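Side-chain contacts in 5-formyl-3-hydroxy-2-methylpyridine 4-carboxylate 5-dehydrogenase (Mesorhizobium japonicum MAFF 303099, PDB 4OM8), which oxidises 5-formyl-3-hydroxy-2-methylpyridine-4-carboxylate with NAD(+) in vitamin B6 degradation, and can also reduce it with NADH to 4-pyridoxic acid: residues A[238-241]-A[242-246]; A[225-228]-A[229-233]; A[32-35]-A[36-39]; A[71-74]-A[75-79]; A[199-203]-A[204-208]. One frame throughout, in Å; residues are numbered along the deposited sequence. Where two conformers were deposited one is given.

Interaction 1 of 5, residues A[238-241]-A[242-246]; sequences LDIY and KSVSS
This is a local contact along the first turns of helix 238-251, in the all-helical C-terminal part of the subunit; Tyr241 and Ser245 carry it. Tyr241 O takes two donors. Ser245 N reaches it at 2.8 Å as the usual i to i+4 backbone bond. Ser245 OG also reaches Tyr241 O at 2.8 Å, from the opposite face of the carbonyl plane. The hydroxyl can fold back this way because OG sits between the backbone N and the carbonyl carbon, chi1 71°. Ser245 CB lies over one face of the Tyr241 ring, 4.2 Å from the centroid and offset toward the rim, a CH-pi contact. On a neighbouring flank of the helix, Ile240 CG2 and Val244 CG2 meet at 4.2 Å, their side chains crossing at a slant. The other backbone bonds are regular, such as Lys242 N to Leu238 O at 2.8 Å. Tyr192 of the second subunit meets the Tyr241 ring and also packs on Val244. Asp239 OD2 forms a salt bridge with Lys274 of the second subunit. The pattern is that of an alpha helix at a dimer interface, with a serine hydroxyl bonded back to the carbonyl four residues earlier.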
loop_
_atom_site.group_PDB
_atom_site.type_symbol
_atom_site.label_atom_id
_atom_site.label_comp_id
_atom_site.label_asym_id
_atom_site.label_seq_id
_atom_site.Cartn_x
_atom_site.Cartn_y
_atom_site.Cartn_z
ATOM N N LEU A 238 -14.856 -1.530 -12.405
ATOM C CA LEU A 238 -15.732 -0.883 -11.433
ATOM C C LEU A 238 -17.010 -1.698 -11.217
ATOM O O LEU A 238 -17.660 -1.571 -10.166
ATOM C CB LEU A 238 -16.061 0.548 -11.871
ATOM C CG LEU A 238 -14.892 1.543 -11.844
ATOM C CD1 LEU A 238 -15.319 2.912 -12.358
ATOM C CD2 LEU A 238 -14.365 1.670 -10.441
ATOM N N ASP A 239 -17.364 -2.537 -12.194
ATOM C CA ASP A 239 -18.475 -3.465 -12.022
ATOM C C ASP A 239 -18.157 -4.461 -10.910
ATOM O O ASP A 239 -19.013 -4.783 -10.081
ATOM C CB ASP A 239 -18.797 -4.184 -13.347
ATOM C CG ASP A 239 -17.577 -4.827 -14.003
ATOM O OD1 ASP A 239 -16.438 -4.352 -13.819
ATOM O OD2 ASP A 239 -17.769 -5.811 -14.754
ATOM N N ILE A 240 -16.913 -4.927 -10.878
ATOM C CA ILE A 240 -16.485 -5.853 -9.838
ATOM C C ILE A 240 -16.447 -5.149 -8.481
ATOM O O ILE A 240 -16.952 -5.664 -7.474
ATOM C CB ILE A 240 -15.109 -6.443 -10.168
ATOM C CG1 ILE A 240 -15.171 -7.242 -11.482
ATOM C CG2 ILE A 240 -14.599 -7.287 -9.000
ATOM C CD1 ILE A 240 -16.257 -8.282 -11.528
ATOM N N TYR A 241 -15.872 -3.954 -8.459
ATOM C CA TYR A 241 -15.823 -3.191 -7.215
ATOM C C TYR A 241 -17.230 -2.915 -6.688
ATOM O O TYR A 241 -17.462 -3.010 -5.494
ATOM C CB TYR A 241 -15.062 -1.880 -7.399
ATOM C CG TYR A 241 -14.903 -1.126 -6.096
ATOM C CD1 TYR A 241 -14.223 -1.695 -5.013
ATOM C CD2 TYR A 241 -15.450 0.138 -5.936
ATOM C CE1 TYR A 241 -14.087 -1.002 -3.807
ATOM C CE2 TYR A 241 -15.331 0.832 -4.739
ATOM C CZ TYR A 241 -14.646 0.264 -3.687
ATOM O OH TYR A 241 -14.549 0.972 -2.507
ATOM N N LYS A 242 -18.166 -2.575 -7.574
ATOM C CA LYS A 242 -19.564 -2.422 -7.163
ATOM C C LYS A 242 -20.112 -3.710 -6.522
ATOM O O LYS A 242 -20.634 -3.680 -5.406
ATOM C CB LYS A 242 -20.426 -2.012 -8.363
ATOM C CG LYS A 242 -21.938 -2.042 -8.128
ATOM C CD LYS A 242 -22.669 -1.590 -9.390
ATOM C CE LYS A 242 -24.178 -1.782 -9.263
ATOM N NZ LYS A 242 -24.880 -1.266 -10.492
ATOM N N SER A 243 -19.982 -4.830 -7.222
ATOM C CA SER A 243 -20.520 -6.097 -6.735
ATOM C C SER A 243 -19.950 -6.477 -5.384
ATOM O O SER A 243 -20.687 -6.864 -4.477
ATOM C CB SER A 243 -20.230 -7.216 -7.736
ATOM O OG SER A 243 -20.854 -6.957 -8.976
ATOM N N VAL A 244 -18.634 -6.370 -5.247
ATOM C CA VAL A 244 -17.995 -6.791 -4.007
ATOM C C VAL A 244 -18.240 -5.802 -2.875
ATOM O O VAL A 244 -18.592 -6.200 -1.761
ATOM C CB VAL A 244 -16.491 -6.987 -4.197
ATOM C CG1 VAL A 244 -15.828 -7.355 -2.879
ATOM C CG2 VAL A 244 -16.256 -8.084 -5.227
ATOM N N SER A 245 -18.075 -4.511 -3.153
ATOM C CA SER A 245 -18.221 -3.516 -2.093
ATOM C C SER A 245 -19.656 -3.483 -1.578
ATOM O O SER A 245 -19.884 -3.101 -0.429
ATOM C CB SER A 245 -17.780 -2.125 -2.563
ATOM O OG SER A 245 -18.687 -1.561 -3.494
ATOM N N SER A 246 -20.611 -3.913 -2.402
ATOM C CA SER A 246 -22.019 -3.933 -2.006
ATOM C C SER A 246 -22.269 -4.775 -0.753
ATOM O O SER A 246 -23.196 -4.497 0.011
ATOM C CB SER A 246 -22.900 -4.434 -3.162
ATOM O OG SER A 246 -22.739 -5.821 -3.429
#

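Interaction 2 of 5, residues A[225-228]-A[229-233]; sequences AVIG and PMALL
The flat groups that matter where Ile227 meets Ala231 and Leu232 are backbone peptides; these three side chains are aliphatic. The carbonyl of the trans Gly228-Pro229 peptide points into the first turn of the next helix. There Leu232 N donates to Gly228 O at 2.7 Å, nearly in line with the C=O bond, although the angle at the hydrogen is only 143°. Gly228 is the N-cap residue, and Pro229 is the first residue of the helix. Proline suits the first turn, where a backbone N-H would have no partner within the helix. The side-chain contact is made by one branch of Ile227. Its CG2 is anti to the backbone N and reaches over the start of the helix. It meets Ala231 CB at 3.7 Å and Leu232 CB at 4.0 Å, and it lies 3.6 Å from Leu232 N. Ala231 CB also rests 3.4 Å from Gly228 O. The amides of Met230 and Ala231 are bonded to the two carboxylate oxygens of Asp213 of the second subunit, so an acidic group from the partner chain meets N-H groups of the first turn. This buried corner turns the chain from helix 209-226 into helix 229-236. Pro229 and Leu232 pack back on Ile224 of the former, while Leu233 leans on helix 238-251.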
loop_
_atom_site.group_PDB
_atom_site.type_symbol
_atom_site.label_atom_id
_atom_site.label_comp_id
_atom_site.label_asym_id
_atom_site.label_seq_id
_atom_site.Cartn_x
_atom_site.Cartn_y
_atom_site.Cartn_z
ATOM N N ALA A 225 1.913 0.619 -4.901
ATOM C CA ALA A 225 3.103 1.414 -5.242
ATOM C C ALA A 225 3.212 1.643 -6.756
ATOM O O ALA A 225 3.638 2.712 -7.208
ATOM C CB ALA A 225 4.364 0.734 -4.718
ATOM N N VAL A 226 2.848 0.622 -7.525
ATOM C CA VAL A 226 2.904 0.681 -8.984
ATOM C C VAL A 226 1.607 1.213 -9.594
ATOM O O VAL A 226 1.619 1.920 -10.606
ATOM C CB VAL A 226 3.203 -0.724 -9.549
ATOM C CG1 VAL A 226 3.222 -0.712 -11.061
ATOM C CG2 VAL A 226 4.544 -1.230 -9.008
ATOM N N ILE A 227 0.486 0.867 -8.968
ATOM C CA ILE A 227 -0.837 1.183 -9.483
ATOM C C ILE A 227 -1.694 1.807 -8.380
ATOM O O ILE A 227 -2.108 1.104 -7.475
ATOM C CB ILE A 227 -1.551 -0.085 -10.000
ATOM C CG1 ILE A 227 -0.666 -0.848 -10.994
ATOM C CG2 ILE A 227 -2.886 0.292 -10.648
ATOM C CD1 ILE A 227 -1.004 -2.327 -11.086
ATOM N N GLY A 228 -1.970 3.107 -8.463
ATOM C CA GLY A 228 -2.759 3.768 -7.431
ATOM C C GLY A 228 -4.180 3.240 -7.342
ATOM O O GLY A 228 -4.665 2.612 -8.280
ATOM N N PRO A 229 -4.854 3.490 -6.204
ATOM C CA PRO A 229 -6.192 2.916 -5.986
ATOM C C PRO A 229 -7.230 3.202 -7.087
ATOM O O PRO A 229 -7.997 2.294 -7.411
ATOM C CB PRO A 229 -6.646 3.565 -4.670
ATOM C CG PRO A 229 -5.397 4.001 -3.981
ATOM C CD PRO A 229 -4.387 4.300 -5.059
ATOM N N MET A 230 -7.287 4.413 -7.628
ATOM C CA MET A 230 -8.293 4.701 -8.650
ATOM C C MET A 230 -7.950 3.924 -9.923
ATOM O O MET A 230 -8.817 3.307 -10.548
ATOM C CB MET A 230 -8.386 6.208 -8.912
ATOM C CG MET A 230 -8.826 7.030 -7.688
ATOM S SD MET A 230 -10.462 6.556 -7.041
ATOM C CE MET A 230 -9.985 5.627 -5.605
ATOM N N ALA A 231 -6.672 3.934 -10.287
ATOM C CA ALA A 231 -6.177 3.119 -11.405
ATOM C C ALA A 231 -6.415 1.636 -11.185
ATOM O O ALA A 231 -6.706 0.904 -12.133
ATOM C CB ALA A 231 -4.682 3.390 -11.636
ATOM N N LEU A 232 -6.301 1.186 -9.942
ATOM C CA LEU A 232 -6.494 -0.218 -9.624
ATOM C C LEU A 232 -7.968 -0.608 -9.776
ATOM O O LEU A 232 -8.278 -1.694 -10.272
ATOM C CB LEU A 232 -6.003 -0.525 -8.201
ATOM C CG LEU A 232 -5.998 -2.007 -7.824
ATOM C CD1 LEU A 232 -4.963 -2.753 -8.653
ATOM C CD2 LEU A 232 -5.750 -2.227 -6.334
ATOM N N LEU A 233 -8.873 0.263 -9.330
ATOM C CA LEU A 233 -10.299 0.063 -9.577
ATOM C C LEU A 233 -10.566 -0.107 -11.072
ATOM O O LEU A 233 -11.330 -0.991 -11.471
ATOM C CB LEU A 233 -11.118 1.233 -9.024
ATOM C CG LEU A 233 -11.183 1.325 -7.498
ATOM C CD1 LEU A 233 -11.970 2.558 -7.071
ATOM C CD2 LEU A 233 -11.791 0.056 -6.883
#

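Interaction 3 of 5, residues A[32-35]-A[36-39]; sequences DVAP and AAIE. With NAD (nicotinamide-adenine-dinucleotide), chain C.
From an extended Asp32 (phi/psi -145°/146°) the backbone turns at Val33 and Ala34 into helix 35-54, with Ala34 as N-cap and Ile38 N bonded to Ala34 O at 3.2 Å. The Asp32 carboxylate sits where this turn meets the cofactor. CG is anti to the backbone N, chi1 -164°, which carries the group past Ala37 CB, 3.5 Å from Asp32 CG. Each oxygen takes one ribose hydroxyl of NAD: O2B donates to Asp32 OD1 at 2.7 Å, and O3B donates to Asp32 OD2 at 2.6 Å. Both oxygens have a backbone partner as well. Ala34 N bonds to Asp32 OD1 at 2.9 Å on its anti lone pair, which makes an Asx turn, and Leu10 N, in the glycine-rich loop, bonds to OD2. Two bonds on each oxygen hold the carboxylate in place for the ribose. This is the familiar acidic residue at the end of the second strand of a Rossmann fold, whose grip on both adenosine ribose hydroxyls goes with a preference for NAD over NADP. Val33 CG1 lies against the adenine, 3.6 Å from C4A of NAD. On the other flank of Asp32, Ile38 packs CG1 against Asp32 CB at 3.8 Å. Ala34 CB and Ala37 CB, 4.0 Å apart, lie beside the ribose hydroxyls.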
loop_
_atom_site.group_PDB
_atom_site.type_symbol
_atom_site.label_atom_id
_atom_site.label_comp_id
_atom_site.label_asym_id
_atom_site.label_seq_id
_atom_site.Cartn_x
_atom_site.Cartn_y
_atom_site.Cartn_z
ATOM N N ASP A 32 16.449 25.150 15.685
ATOM C CA ASP A 32 15.776 24.318 16.673
ATOM C C ASP A 32 16.085 24.907 18.038
ATOM O O ASP A 32 17.183 25.427 18.249
ATOM C CB ASP A 32 16.241 22.857 16.585
ATOM C CG ASP A 32 15.305 21.889 17.310
ATOM O OD1 ASP A 32 15.166 21.990 18.549
ATOM O OD2 ASP A 32 14.719 21.011 16.630
ATOM N N VAL A 33 15.128 24.816 18.958
ATOM C CA VAL A 33 15.274 25.349 20.307
ATOM C C VAL A 33 16.256 24.522 21.155
ATOM O O VAL A 33 16.774 25.008 22.166
ATOM C CB VAL A 33 13.890 25.410 21.005
ATOM C CG1 VAL A 33 13.429 24.010 21.383
ATOM C CG2 VAL A 33 13.922 26.334 22.229
ATOM N N ALA A 34 16.518 23.284 20.741
ATOM C CA ALA A 34 17.332 22.367 21.540
ATOM C C ALA A 34 18.682 22.124 20.896
ATOM O O ALA A 34 18.750 21.582 19.801
ATOM C CB ALA A 34 16.602 21.038 21.734
ATOM N N PRO A 35 19.769 22.531 21.571
ATOM C CA PRO A 35 21.112 22.294 21.021
ATOM C C PRO A 35 21.373 20.832 20.654
ATOM O O PRO A 35 21.983 20.567 19.612
ATOM C CB PRO A 35 22.034 22.753 22.159
ATOM C CG PRO A 35 21.250 23.831 22.835
ATOM C CD PRO A 35 19.809 23.365 22.787
ATOM N N ALA A 36 20.915 19.898 21.483
ATOM C CA ALA A 36 21.088 18.478 21.197
ATOM C C ALA A 36 20.451 18.096 19.857
ATOM O O ALA A 36 20.959 17.231 19.140
ATOM C CB ALA A 36 20.505 17.638 22.320
ATOM N N ALA A 37 19.338 18.742 19.527
ATOM C CA ALA A 37 18.653 18.489 18.262
ATOM C C ALA A 37 19.445 18.998 17.063
ATOM O O ALA A 37 19.494 18.346 16.013
ATOM C CB ALA A 37 17.277 19.120 18.283
ATOM N N ILE A 38 20.053 20.171 17.209
ATOM C CA ILE A 38 20.833 20.746 16.124
ATOM C C ILE A 38 22.034 19.853 15.829
ATOM O O ILE A 38 22.346 19.589 14.670
ATOM C CB ILE A 38 21.279 22.179 16.452
ATOM C CG1 ILE A 38 20.049 23.087 16.504
ATOM C CG2 ILE A 38 22.269 22.686 15.403
ATOM C CD1 ILE A 38 20.353 24.570 16.666
ATOM N N GLU A 39 22.682 19.350 16.875
ATOM C CA GLU A 39 23.842 18.467 16.726
ATOM C C GLU A 39 23.467 17.156 16.036
ATOM O O GLU A 39 24.175 16.669 15.155
ATOM C CB GLU A 39 24.464 18.165 18.093
ATOM C CG GLU A 39 24.948 19.394 18.846
ATOM C CD GLU A 39 25.287 19.096 20.295
ATOM O OE1 GLU A 39 25.481 17.906 20.631
ATOM O OE2 GLU A 39 25.342 20.051 21.099
HETATM P PA NAD C . 10.194 15.614 16.440
HETATM O O1A NAD C . 9.634 15.499 17.848
HETATM O O2A NAD C . 11.131 14.547 15.896
HETATM O O5B NAD C . 10.941 17.034 16.329
HETATM C C5B NAD C . 10.377 18.235 16.859
HETATM C C4B NAD C . 11.501 19.249 17.001
HETATM O O4B NAD C . 10.951 20.531 17.307
HETATM C C3B NAD C . 12.446 18.870 18.141
HETATM O O3B NAD C . 13.794 18.785 17.661
HETATM C C2B NAD C . 12.267 19.999 19.149
HETATM O O2B NAD C . 13.449 20.323 19.898
HETATM C C1B NAD C . 11.842 21.144 18.251
HETATM N N9A NAD C . 11.139 22.257 18.911
HETATM C C8A NAD C . 10.284 22.203 19.947
HETATM N N7A NAD C . 9.822 23.442 20.250
HETATM C C5A NAD C . 10.384 24.309 19.391
HETATM C C6A NAD C . 10.337 25.762 19.154
HETATM N N6A NAD C . 9.566 26.576 19.915
HETATM N N1A NAD C . 11.092 26.257 18.148
HETATM C C2A NAD C . 11.867 25.469 17.383
HETATM N N3A NAD C . 11.959 24.139 17.545
HETATM C C4A NAD C . 11.255 23.520 18.518
HETATM O O3 NAD C . 8.932 15.869 15.469
HETATM P PN NAD C . 8.789 15.408 13.934
HETATM O O1N NAD C . 8.468 13.926 13.879
HETATM O O2N NAD C . 9.922 15.935 13.083
HETATM O O5D NAD C . 7.455 16.187 13.506
HETATM C C5D NAD C . 7.399 17.618 13.454
HETATM C C4D NAD C . 6.051 18.005 12.858
HETATM O O4D NAD C . 5.926 17.340 11.605
HETATM C C3D NAD C . 4.878 17.533 13.702
HETATM O O3D NAD C . 3.808 18.458 13.491
HETATM C C2D NAD C . 4.489 16.204 13.083
HETATM O O2D NAD C . 3.098 15.916 13.252
HETATM C C1D NAD C . 4.803 16.449 11.617
HETATM N N1N NAD C . 5.121 15.241 10.838
HETATM C C2N NAD C . 5.743 14.172 11.376
HETATM C C3N NAD C . 6.038 13.063 10.579
HETATM C C7N NAD C . 6.696 11.822 11.122
HETATM O O7N NAD C . 7.441 11.857 12.090
HETATM N N7N NAD C . 6.413 10.674 10.510
HETATM C C4N NAD C . 5.693 13.072 9.232
HETATM C C5N NAD C . 5.066 14.193 8.706
HETATM C C6N NAD C . 4.800 15.272 9.538
#

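Interaction 4 of 5, residues A[71-74]-A[75-79]; sequences DDIG and DAVSG
Asp72 OD1 accepts from Asp75 N at 2.9 Å, using its anti lone pair, and so caps the N-terminus of helix 73-77. The carboxylate is brought there by a chi1 of -172°, with CG beside the carbonyl carbon of Asp72. The same residue also starts the helical bonding through its backbone: Ala76 N donates to Asp72 O at 3.0 Å. An acidic N-cap probably also gains from the partial positive charge of the helix start. The side chains of Asp72 and Asp75 meet by their CB atoms, 3.8 Å apart, but their carboxylates diverge. Asp75 sends OD1 to a salt bridge with Arg68 and OD2 to Thr70 OG1. Thr70 OG1 is also bonded to Asp72 N, so one hydroxyl joins the Asp75 carboxylate to the backbone of the N-cap residue. On the inner side Ile73 CG1 and Val77 CG1 meet loosely at 4.3 Å. Val77 N is bonded to Ile73 O at 3.0 Å. The last bond of the turn, Ser78 N to Gly74 O, is weak. This short helix follows strand 66-70 in the Rossmann domain. Ile73 and Ala76 lie on Tyr31 of strand 27-31, Val77 on Ala6 and Ile8 of strand 4-8, and both Ile73 and Val77 on Ile101 of helix 91-102.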
loop_
_atom_site.group_PDB
_atom_site.type_symbol
_atom_site.label_atom_id
_atom_site.label_comp_id
_atom_site.label_asym_id
_atom_site.label_seq_id
_atom_site.Cartn_x
_atom_site.Cartn_y
_atom_site.Cartn_z
ATOM N N ASP A 71 21.126 28.739 16.003
ATOM C CA ASP A 71 20.415 28.705 17.283
ATOM C C ASP A 71 19.715 30.037 17.575
ATOM O O ASP A 71 19.275 30.295 18.705
ATOM C CB ASP A 71 21.377 28.345 18.429
ATOM C CG ASP A 71 22.357 29.468 18.751
ATOM O OD1 ASP A 71 22.642 30.303 17.864
ATOM O OD2 ASP A 71 22.857 29.510 19.899
ATOM N N ASP A 72 19.608 30.882 16.550
ATOM C CA ASP A 72 18.959 32.179 16.681
ATOM C C ASP A 72 17.807 32.259 15.694
ATOM O O ASP A 72 18.023 32.259 14.486
ATOM C CB ASP A 72 19.962 33.312 16.433
ATOM C CG ASP A 72 19.385 34.668 16.747
ATOM O OD1 ASP A 72 18.599 35.182 15.928
ATOM O OD2 ASP A 72 19.700 35.214 17.826
ATOM N N ILE A 73 16.576 32.300 16.198
ATOM C CA ILE A 73 15.439 32.211 15.278
ATOM C C ILE A 73 15.317 33.467 14.396
ATOM O O ILE A 73 14.866 33.374 13.252
ATOM C CB ILE A 73 14.127 31.933 16.045
ATOM C CG1 ILE A 73 13.030 31.470 15.075
ATOM C CG2 ILE A 73 13.709 33.141 16.870
ATOM C CD1 ILE A 73 11.817 30.894 15.773
ATOM N N GLY A 74 15.753 34.623 14.892
ATOM C CA GLY A 74 15.740 35.841 14.089
ATOM C C GLY A 74 16.667 35.702 12.891
ATOM O O GLY A 74 16.344 36.119 11.772
ATOM N N ASP A 75 17.830 35.109 13.131
ATOM C CA ASP A 75 18.776 34.791 12.078
ATOM C C ASP A 75 18.098 33.857 11.061
ATOM O O ASP A 75 18.080 34.133 9.861
ATOM C CB ASP A 75 20.026 34.168 12.707
ATOM C CG ASP A 75 21.026 33.660 11.697
ATOM O OD1 ASP A 75 20.957 34.038 10.517
ATOM O OD2 ASP A 75 21.916 32.886 12.113
ATOM N N ALA A 76 17.485 32.785 11.552
ATOM C CA ALA A 76 16.871 31.810 10.656
ATOM C C ALA A 76 15.799 32.390 9.746
ATOM O O ALA A 76 15.793 32.115 8.549
ATOM C CB ALA A 76 16.280 30.655 11.461
ATOM N N VAL A 77 14.878 33.181 10.293
ATOM C CA VAL A 77 13.753 33.611 9.455
ATOM C C VAL A 77 14.007 34.927 8.725
ATOM O O VAL A 77 13.155 35.370 7.958
ATOM C CB VAL A 77 12.423 33.731 10.268
ATOM C CG1 VAL A 77 12.113 32.416 10.979
ATOM C CG2 VAL A 77 12.450 34.894 11.265
ATOM N N SER A 78 15.173 35.533 8.938
ATOM C CA SER A 78 15.489 36.808 8.287
ATOM C C SER A 78 15.387 36.694 6.769
ATOM O O SER A 78 16.040 35.851 6.155
ATOM C CB SER A 78 16.894 37.277 8.692
ATOM O OG SER A 78 17.191 38.538 8.107
ATOM N N GLY A 79 14.542 37.528 6.165
ATOM C CA GLY A 79 14.387 37.540 4.721
ATOM C C GLY A 79 13.729 36.295 4.147
ATOM O O GLY A 79 13.769 36.073 2.936
#

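Interaction 5 of 5, residues A[199-203]-A[204-208]; sequences VDLVE and RGVID
Gly205 has a positive phi, 78°, and closes helix 187-203 against Leu201 and Val202 in a Schellman motif. Val206 N reaches back to Leu201 O at 2.9 Å, and Gly205 N to Val202 O at 3.1 Å. The second donor stands well above the carbonyl plane. Glycine takes such a backbone angle readily. Arg204, the first residue to leave the helix, folds its side chain back over the last turn. Its CG lies between the backbone N and the carbonyl carbon, chi1 65°, close to Asp200 O, and the chain then runs extended to NE. There NE forms a salt bridge with Asp200 OD2 at 3.2 Å. One oxygen meets one nitrogen, and the carboxylate and guanidinium planes are 34° apart. A water bridges the pair: it donates to Asp200 OD2, 2.7 Å away, and accepts from Arg204 NH2. Val206 CG2 lies over the centre of one guanidinium face, 4.1 Å above its plane. Leu201 runs alongside the arginine, and its CD2 meets Val206 CG2 at 3.9 Å. Glu203 OE2 accepts from Met261 N, in helix 260-267. The turn lies at the dimer interface. Arg204 O accepts from Lys180 NZ of the second subunit, and Val206 packs on Val178 of that subunit. The loop goes on toward helix 209-226. A second water donates to both Val202 O and Ile207 O, at 2.7 Å from Val202 O.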
loop_
_atom_site.group_PDB
_atom_site.type_symbol
_atom_site.label_atom_id
_atom_site.label_comp_id
_atom_site.label_asym_id
_atom_site.label_seq_id
_atom_site.Cartn_x
_atom_site.Cartn_y
_atom_site.Cartn_z
ATOM N N VAL A 199 -5.490 -3.805 12.072
ATOM C CA VAL A 199 -5.418 -3.980 13.517
ATOM C C VAL A 199 -6.603 -4.832 13.995
ATOM O O VAL A 199 -6.434 -5.720 14.829
ATOM C CB VAL A 199 -5.396 -2.620 14.230
ATOM C CG1 VAL A 199 -5.720 -2.769 15.736
ATOM C CG2 VAL A 199 -4.031 -1.951 14.015
ATOM N N ASP A 200 -7.795 -4.576 13.453
ATOM C CA ASP A 200 -8.973 -5.345 13.860
ATOM C C ASP A 200 -8.796 -6.836 13.566
ATOM O O ASP A 200 -9.117 -7.690 14.396
ATOM C CB ASP A 200 -10.238 -4.824 13.170
ATOM C CG ASP A 200 -11.502 -5.319 13.854
ATOM O OD1 ASP A 200 -11.638 -5.094 15.081
ATOM O OD2 ASP A 200 -12.344 -5.949 13.184
ATOM N N LEU A 201 -8.225 -7.154 12.413
ATOM C CA LEU A 201 -8.080 -8.549 12.038
ATOM C C LEU A 201 -7.060 -9.271 12.918
ATOM O O LEU A 201 -7.247 -10.451 13.268
ATOM C CB LEU A 201 -7.692 -8.651 10.562
ATOM C CG LEU A 201 -8.811 -8.202 9.612
ATOM C CD1 LEU A 201 -8.285 -8.020 8.202
ATOM C CD2 LEU A 201 -9.954 -9.195 9.614
ATOM N N VAL A 202 -5.981 -8.581 13.282
ATOM C CA VAL A 202 -4.974 -9.157 14.169
ATOM C C VAL A 202 -5.587 -9.335 15.552
ATOM O O VAL A 202 -5.500 -10.401 16.161
ATOM C CB VAL A 202 -3.723 -8.278 14.237
ATOM C CG1 VAL A 202 -2.803 -8.721 15.379
ATOM C CG2 VAL A 202 -2.993 -8.302 12.887
ATOM N N GLU A 203 -6.256 -8.291 16.015
ATOM C CA GLU A 203 -6.853 -8.266 17.347
ATOM C C GLU A 203 -7.863 -9.384 17.578
ATOM O O GLU A 203 -7.900 -9.971 18.664
ATOM C CB GLU A 203 -7.502 -6.902 17.551
ATOM C CG GLU A 203 -8.203 -6.676 18.838
ATOM C CD GLU A 203 -8.596 -5.227 18.954
ATOM O OE1 GLU A 203 -9.652 -4.849 18.418
ATOM O OE2 GLU A 203 -7.816 -4.465 19.534
ATOM N N ARG A 204 -8.664 -9.709 16.565
ATOM C CA ARG A 204 -9.688 -10.727 16.769
ATOM C C ARG A 204 -9.257 -12.106 16.274
ATOM O O ARG A 204 -10.079 -13.010 16.129
ATOM C CB ARG A 204 -11.004 -10.307 16.128
ATOM C CG ARG A 204 -11.030 -10.172 14.636
ATOM C CD ARG A 204 -12.258 -9.328 14.304
ATOM N NE ARG A 204 -12.522 -9.139 12.880
ATOM C CZ ARG A 204 -13.374 -9.875 12.170
ATOM N NH1 ARG A 204 -14.027 -10.873 12.742
ATOM N NH2 ARG A 204 -13.569 -9.615 10.882
ATOM N N GLY A 205 -7.959 -12.263 16.048
ATOM C CA GLY A 205 -7.380 -13.578 15.817
ATOM C C GLY A 205 -7.583 -14.164 14.432
ATOM O O GLY A 205 -7.532 -15.385 14.256
ATOM N N VAL A 206 -7.807 -13.306 13.445
ATOM C CA VAL A 206 -7.955 -13.785 12.076
ATOM C C VAL A 206 -6.586 -14.125 11.494
ATOM O O VAL A 206 -6.476 -15.002 10.651
ATOM C CB VAL A 206 -8.698 -12.746 11.195
ATOM C CG1 VAL A 206 -8.807 -13.218 9.740
ATOM C CG2 VAL A 206 -10.095 -12.466 11.782
ATOM N N ILE A 207 -5.534 -13.456 11.961
ATOM C CA ILE A 207 -4.217 -13.628 11.341
ATOM C C ILE A 207 -3.125 -13.127 12.288
ATOM O O ILE A 207 -3.330 -12.135 12.997
ATOM C CB ILE A 207 -4.167 -12.891 9.969
ATOM C CG1 ILE A 207 -2.880 -13.191 9.208
ATOM C CG2 ILE A 207 -4.368 -11.365 10.135
ATOM C CD1 ILE A 207 -2.927 -12.690 7.748
ATOM N N ASP A 208 -1.994 -13.835 12.332
ATOM C CA ASP A 208 -0.848 -13.411 13.150
ATOM C C ASP A 208 -0.262 -12.124 12.571
ATOM O O ASP A 208 -0.346 -11.902 11.366
ATOM C CB ASP A 208 0.217 -14.516 13.219
ATOM C CG ASP A 208 -0.224 -15.705 14.062
ATOM O OD1 ASP A 208 -1.122 -15.541 14.909
ATOM O OD2 ASP A 208 0.322 -16.809 13.861
HETATM O O HOH W 1 -12.412 -6.891 10.669
HETATM O O HOH W 2 -3.635 -12.399 15.931
#

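Overall arrangement
The five contacts fall into two groups. Interactions 3 and 4 belong to the NAD-binding domain, with centres about 14 Å apart, and touch where Ile38 CD1 meets Asp71 CA at 4.2 Å. Interaction 3 holds the adenosine ribose of NAD, while the Ile73 side chain of interaction 4 is about 5 Å from the cofactor. Interactions 1, 2 and 5 lie in the C-terminal helical part, and all three touch the second subunit. Interactions 1 and 2 are in direct contact, with Tyr241 CG 3.4 Å from Leu233 CD2. Interaction 5 is about 25 Å from interaction 1 and about 26 Å from interaction 2, centre to centre. The centres of interactions 1 and 3 are about 52 Å apart.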